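Local coordinates for protein response regulator FixJ (Bradyrhizobium japonicum, PDB 5XT2) that acts as a two-component response regulator that, when activated by FixL, induces expression of the nitrogen-fixation regulators nifA and fixK, at residues Tyr18-Asp23 with Thr42-Ala47; Ser64-Pro69 with His95-Leu100. All blocks are in the same frame, centred on the assembly; numbering follows the deposited sequence.

Interaction 1. Residues Tyr18-Asp23 with Thr42-Ala47; sequences YVIDDD and TLFDDA. With MG (magnesium ion), chain F.
Val19 and Leu43 are paired near the C-terminal ends of two parallel strands, the first two of the receiver-domain sheet, joined by a beta-alpha-beta crossover through helix 24-35. Val19 uses both its N and its O toward the neighbouring strand, as a residue in a parallel ladder does: N donates to Thr42 O (2.9 Å), O accepts from Phe44 N (2.8 Å), and the next rung, Asp21 N to Phe44 O, is longer at 3.2 Å. On one face Val19 CB meets Leu43 CD2, branched residues well suited to packing under helix 24-35. On the other, Tyr18 CB touches Phe44 CE2, while Tyr18 OH bonds to Ser58 O.

Beyond the strands the chain turns acidic. With CG set between the backbone N and the carbonyl carbon (chi1 55°), the Asp22 carboxylate leads away from strand 40-44, and OD1 binds magnesium at 2.1 Å. Asp21 stands one shell back: OD1 takes a hydrogen from metal-bound water 1 and accepts Asp23 N at 2.9 Å, an Asx turn. With an alanine here, water 1 would probably lose this acceptor, and the turn bearing Asp22 would be less firmly set. Back in the sheet, the Phe44 ring presents its edge to Val19 O, which lies in the ring plane 3.6 Å from CD2.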
loop_
_atom_site.group_PDB
_atom_site.type_symbol
_atom_site.label_atom_id
_atom_site.label_comp_id
_atom_site.label_asym_id
_atom_site.label_seq_id
_atom_site.Cartn_x
_atom_site.Cartn_y
_atom_site.Cartn_z
ATOM N N TYR A 18 -14.440 4.920 0.501
ATOM C CA TYR A 18 -14.536 5.754 -0.682
ATOM C C TYR A 18 -15.384 5.034 -1.723
ATOM O O TYR A 18 -14.906 4.080 -2.350
ATOM C CB TYR A 18 -13.157 6.069 -1.257
ATOM C CG TYR A 18 -12.146 6.468 -0.232
ATOM C CD1 TYR A 18 -12.190 7.740 0.313
ATOM C CD2 TYR A 18 -11.133 5.596 0.190
ATOM C CE1 TYR A 18 -11.267 8.154 1.257
ATOM C CE2 TYR A 18 -10.208 6.003 1.158
ATOM C CZ TYR A 18 -10.297 7.311 1.684
ATOM O OH TYR A 18 -9.455 7.816 2.653
ATOM N N VAL A 19 -16.611 5.529 -1.952
ATOM C CA VAL A 19 -17.581 4.914 -2.859
ATOM C C VAL A 19 -17.460 5.532 -4.247
ATOM O O VAL A 19 -17.450 6.751 -4.386
ATOM C CB VAL A 19 -19.005 5.116 -2.328
ATOM C CG1 VAL A 19 -20.035 4.691 -3.357
ATOM C CG2 VAL A 19 -19.187 4.447 -0.975
ATOM N N ILE A 20 -17.393 4.715 -5.286
ATOM C CA ILE A 20 -17.294 5.226 -6.650
ATOM C C ILE A 20 -18.433 4.623 -7.469
ATOM O O ILE A 20 -18.446 3.408 -7.727
ATOM C CB ILE A 20 -15.929 4.913 -7.286
ATOM C CG1 ILE A 20 -14.780 5.419 -6.381
ATOM C CG2 ILE A 20 -15.850 5.454 -8.747
ATOM C CD1 ILE A 20 -13.417 4.820 -6.708
ATOM N N ASP A 21 -19.376 5.461 -7.897
ATOM C CA ASP A 21 -20.498 4.947 -8.662
ATOM C C ASP A 21 -21.185 6.091 -9.396
ATOM O O ASP A 21 -21.414 7.151 -8.811
ATOM C CB ASP A 21 -21.475 4.230 -7.740
ATOM C CG ASP A 21 -22.302 3.173 -8.458
ATOM O OD1 ASP A 21 -22.962 3.524 -9.483
ATOM O OD2 ASP A 21 -22.294 2.002 -7.983
ATOM N N ASP A 22 -21.518 5.879 -10.671
ATOM C CA ASP A 22 -22.242 6.924 -11.377
ATOM C C ASP A 22 -23.746 6.895 -11.123
ATOM O O ASP A 22 -24.446 7.810 -11.562
ATOM C CB ASP A 22 -21.969 6.848 -12.882
ATOM C CG ASP A 22 -22.278 5.502 -13.459
ATOM O OD1 ASP A 22 -22.521 4.555 -12.653
ATOM O OD2 ASP A 22 -22.273 5.378 -14.707
ATOM N N ASP A 23 -24.273 5.911 -10.418
ATOM C CA ASP A 23 -25.708 5.877 -10.163
ATOM C C ASP A 23 -25.979 6.562 -8.829
ATOM O O ASP A 23 -25.516 6.094 -7.784
ATOM C CB ASP A 23 -26.198 4.425 -10.188
ATOM C CG ASP A 23 -27.693 4.262 -9.933
ATOM O OD1 ASP A 23 -28.520 5.050 -10.446
ATOM O OD2 ASP A 23 -28.073 3.269 -9.298
ATOM N N THR A 42 -16.860 8.888 1.719
ATOM C CA THR A 42 -16.702 9.916 0.703
ATOM C C THR A 42 -17.256 9.318 -0.570
ATOM O O THR A 42 -16.905 8.181 -0.908
ATOM C CB THR A 42 -15.237 10.293 0.495
ATOM O OG1 THR A 42 -14.699 10.792 1.715
ATOM C CG2 THR A 42 -15.091 11.321 -0.598
ATOM N N LEU A 43 -18.121 10.061 -1.265
ATOM C CA LEU A 43 -18.687 9.628 -2.536
ATOM C C LEU A 43 -17.936 10.273 -3.691
ATOM O O LEU A 43 -17.633 11.465 -3.662
ATOM C CB LEU A 43 -20.153 10.016 -2.635
ATOM C CG LEU A 43 -21.061 9.622 -1.478
ATOM C CD1 LEU A 43 -22.466 10.154 -1.751
ATOM C CD2 LEU A 43 -21.098 8.117 -1.309
ATOM N N PHE A 44 -17.654 9.493 -4.717
ATOM C CA PHE A 44 -17.198 10.025 -5.991
ATOM C C PHE A 44 -18.198 9.636 -7.077
ATOM O O PHE A 44 -18.418 8.445 -7.331
ATOM C CB PHE A 44 -15.802 9.505 -6.305
ATOM C CG PHE A 44 -14.797 9.821 -5.240
ATOM C CD1 PHE A 44 -13.961 10.916 -5.362
ATOM C CD2 PHE A 44 -14.685 9.028 -4.111
ATOM C CE1 PHE A 44 -13.032 11.210 -4.382
ATOM C CE2 PHE A 44 -13.742 9.314 -3.140
ATOM C CZ PHE A 44 -12.924 10.405 -3.266
ATOM N N ASP A 45 -18.824 10.625 -7.700
ATOM C CA ASP A 45 -19.696 10.333 -8.833
ATOM C C ASP A 45 -18.939 10.319 -10.145
ATOM O O ASP A 45 -19.554 10.087 -11.192
ATOM C CB ASP A 45 -20.849 11.334 -8.932
ATOM C CG ASP A 45 -20.379 12.769 -8.993
ATOM O OD1 ASP A 45 -21.227 13.686 -8.731
ATOM O OD2 ASP A 45 -19.162 12.975 -9.277
ATOM N N ASP A 46 -17.621 10.534 -10.093
ATOM C CA ASP A 46 -16.802 10.765 -11.275
ATOM C C ASP A 46 -15.436 10.093 -11.109
ATOM O O ASP A 46 -14.757 10.291 -10.093
ATOM C CB ASP A 46 -16.646 12.285 -11.518
ATOM C CG ASP A 46 -15.626 12.591 -12.573
ATOM O OD1 ASP A 46 -14.580 13.163 -12.236
ATOM O OD2 ASP A 46 -15.860 12.218 -13.743
ATOM N N ALA A 47 -15.009 9.352 -12.137
ATOM C CA ALA A 47 -13.753 8.616 -12.055
ATOM C C ALA A 47 -12.578 9.528 -11.698
ATOM O O ALA A 47 -11.841 9.257 -10.732
ATOM C CB ALA A 47 -13.485 7.909 -13.381
HETATM MG MG MG F . -22.604 2.611 -13.351
HETATM O O HOH W 1 -23.468 2.149 -11.531
HETATM O O HOH W 2 -21.806 2.817 -15.280
HETATM O O HOH W 3 -22.698 0.462 -13.296
#

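Interaction 2. Residues Ser64-Pro69 with His95-Leu100; sequences SDVRMP and HGDVPL. With MG (magnesium ion), chain F.
Val66 and Leu100 have the nearest CA atoms across the two segments, 7.4 Å apart, too far for the backbones to pair, so side chains must bridge the distance. Segment 64-69 leaves strand 61-65 at Asp65 and bends into a loop, where Met68 N returns to Asp65 O; segment 95-100 makes a short 3-10 turn that runs into helix 98-106.

Val66 fills the inner half of the contact. Its CG2 packs obliquely on Leu100 CD2 at 3.7 Å, and CG1 lies near Asp97 CB, the aliphatic part of a residue whose carboxylate reaches on to Arg67. A compact branched side chain suits this buried spot. Arg67 works at the outer side: bent at chi3 (105°), it crosses Asp97 at about a right angle. Its NH1 reaches Asp97 OD1 at 3.2 Å in a salt bridge whose hydrogen bond is weak, with an N-H...O angle of only 123°. The guanidinium and carboxylate planes are 65° apart, so the two groups attract without the flat two-pronged pairing.

Asp65 occupies the position of the phosphoacceptor in receiver domains and, through OD2, binds magnesium at 2.2 Å. Its OD1 accepts Arg67 N from above the carboxylate plane, closing an Asx turn, while Arg67 O accepts from metal-bound water 2. Around this, Val66 also rests on Ile91 and Thr93 of strand 89-94, Leu100 touches Ile74 of helix 73-82, and Val98 turns to Phe112 of strand 111-115.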
loop_
_atom_site.group_PDB
_atom_site.type_symbol
_atom_site.label_atom_id
_atom_site.label_comp_id
_atom_site.label_asym_id
_atom_site.label_seq_id
_atom_site.Cartn_x
_atom_site.Cartn_y
_atom_site.Cartn_z
ATOM N N SER A 64 -16.379 0.096 -5.506
ATOM C CA SER A 64 -16.494 0.722 -6.823
ATOM C C SER A 64 -17.470 -0.010 -7.733
ATOM O O SER A 64 -17.567 -1.236 -7.710
ATOM C CB SER A 64 -15.142 0.803 -7.551
ATOM O OG SER A 64 -15.191 1.573 -8.748
ATOM N N ASP A 65 -18.159 0.755 -8.578
ATOM C CA ASP A 65 -18.984 0.173 -9.630
ATOM C C ASP A 65 -18.084 -0.550 -10.627
ATOM O O ASP A 65 -17.134 0.034 -11.139
ATOM C CB ASP A 65 -19.804 1.310 -10.262
ATOM C CG ASP A 65 -20.367 1.016 -11.649
ATOM O OD1 ASP A 65 -20.433 -0.162 -12.112
ATOM O OD2 ASP A 65 -20.827 2.015 -12.273
ATOM N N VAL A 66 -18.354 -1.830 -10.900
ATOM C CA VAL A 66 -17.445 -2.553 -11.810
ATOM C C VAL A 66 -17.441 -1.944 -13.205
ATOM O O VAL A 66 -16.549 -2.238 -14.012
ATOM C CB VAL A 66 -17.782 -4.071 -11.903
ATOM C CG1 VAL A 66 -19.095 -4.264 -12.577
ATOM C CG2 VAL A 66 -16.684 -4.842 -12.686
ATOM N N ARG A 67 -18.389 -1.088 -13.512
ATOM C CA ARG A 67 -18.450 -0.488 -14.823
ATOM C C ARG A 67 -18.508 1.032 -14.704
ATOM O O ARG A 67 -19.163 1.718 -15.496
ATOM C CB ARG A 67 -19.647 -1.032 -15.597
ATOM C CG ARG A 67 -19.234 -2.252 -16.445
ATOM C CD ARG A 67 -20.411 -2.970 -17.062
ATOM N NE ARG A 67 -20.507 -2.665 -18.490
ATOM C CZ ARG A 67 -21.581 -2.879 -19.250
ATOM N NH1 ARG A 67 -22.687 -3.436 -18.749
ATOM N NH2 ARG A 67 -21.543 -2.535 -20.528
ATOM N N MET A 68 -17.857 1.582 -13.703
ATOM C CA MET A 68 -17.721 3.028 -13.669
ATOM C C MET A 68 -17.130 3.558 -14.985
ATOM O O MET A 68 -16.022 3.140 -15.363
ATOM C CB MET A 68 -16.832 3.430 -12.513
ATOM C CG MET A 68 -16.745 4.879 -12.336
ATOM S SD MET A 68 -18.201 5.392 -11.418
ATOM C CE MET A 68 -18.438 7.051 -12.158
ATOM N N PRO A 69 -17.797 4.480 -15.682
ATOM C CA PRO A 69 -17.228 5.049 -16.917
ATOM C C PRO A 69 -15.849 5.620 -16.674
ATOM O O PRO A 69 -15.642 6.425 -15.758
ATOM C CB PRO A 69 -18.215 6.156 -17.284
ATOM C CG PRO A 69 -19.370 6.018 -16.369
ATOM C CD PRO A 69 -18.902 5.296 -15.161
ATOM N N HIS A 95 -25.247 -8.976 -12.279
ATOM C CA HIS A 95 -25.108 -10.391 -12.634
ATOM C C HIS A 95 -24.444 -10.586 -14.004
ATOM O O HIS A 95 -23.468 -11.349 -14.126
ATOM C CB HIS A 95 -26.494 -11.054 -12.559
ATOM C CG HIS A 95 -26.958 -11.286 -11.151
ATOM N ND1 HIS A 95 -26.351 -12.192 -10.304
ATOM C CD2 HIS A 95 -27.884 -10.646 -10.403
ATOM C CE1 HIS A 95 -26.938 -12.151 -9.118
ATOM N NE2 HIS A 95 -27.864 -11.210 -9.148
ATOM N N GLY A 96 -24.894 -9.830 -15.025
ATOM C CA GLY A 96 -24.297 -9.959 -16.342
ATOM C C GLY A 96 -22.804 -9.654 -16.376
ATOM O O GLY A 96 -22.067 -10.214 -17.190
ATOM N N ASP A 97 -22.335 -8.793 -15.489
ATOM C CA ASP A 97 -20.945 -8.367 -15.474
ATOM C C ASP A 97 -20.055 -9.187 -14.559
ATOM O O ASP A 97 -18.882 -8.820 -14.382
ATOM C CB ASP A 97 -20.818 -6.863 -15.028
ATOM C CG ASP A 97 -21.858 -5.954 -15.696
ATOM O OD1 ASP A 97 -21.866 -5.944 -16.946
ATOM O OD2 ASP A 97 -22.592 -5.204 -14.983
ATOM N N VAL A 98 -20.554 -10.250 -13.943
ATOM C CA VAL A 98 -19.660 -10.988 -13.047
ATOM C C VAL A 98 -18.367 -11.436 -13.754
ATOM O O VAL A 98 -17.311 -11.400 -13.113
ATOM C CB VAL A 98 -20.394 -12.172 -12.380
ATOM C CG1 VAL A 98 -19.406 -13.144 -11.751
ATOM C CG2 VAL A 98 -21.355 -11.663 -11.308
ATOM N N PRO A 99 -18.348 -11.821 -15.053
ATOM C CA PRO A 99 -17.039 -12.196 -15.638
ATOM C C PRO A 99 -15.999 -11.094 -15.505
ATOM O O PRO A 99 -14.819 -11.344 -15.178
ATOM C CB PRO A 99 -17.373 -12.490 -17.099
ATOM C CG PRO A 99 -18.907 -12.691 -17.123
ATOM C CD PRO A 99 -19.449 -11.890 -16.051
ATOM N N LEU A 100 -16.448 -9.850 -15.647
ATOM C CA LEU A 100 -15.555 -8.709 -15.499
ATOM C C LEU A 100 -15.040 -8.593 -14.061
ATOM O O LEU A 100 -13.833 -8.448 -13.818
ATOM C CB LEU A 100 -16.300 -7.466 -15.929
ATOM C CG LEU A 100 -15.408 -6.459 -16.624
ATOM C CD1 LEU A 100 -16.286 -5.426 -17.368
ATOM C CD2 LEU A 100 -14.515 -5.772 -15.593
HETATM MG MG MG F . -22.604 2.611 -13.351
HETATM O O HOH W 2 -21.806 2.817 -15.280
HETATM O O HOH W 3 -22.698 0.462 -13.296
HETATM O O HOH W 1 -23.468 2.149 -11.531
#

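How the interactions relate
Interaction 1 is mainly sheet core: ladder bonds join two neighbouring strands, with Tyr18, Val19, Ile20 and Phe44 buried, while Thr42 and Leu43 on the outermost strand, and the loop ends, are partly open to solvent. Interaction 2 is smaller and lies nearer the surface, joining a loop to the start of a helix by side chains alone, with one buried valine and an outer salt bridge. They share a sheet, since strands 16-20 and 61-65 are neighbours, probably linked by Ile20 O and Asp65 N at 2.8 Å. They also share the magnesium ion, which probably offsets the like charges of Asp22 and Asp65, each a direct carboxylate ligand, and its three waters.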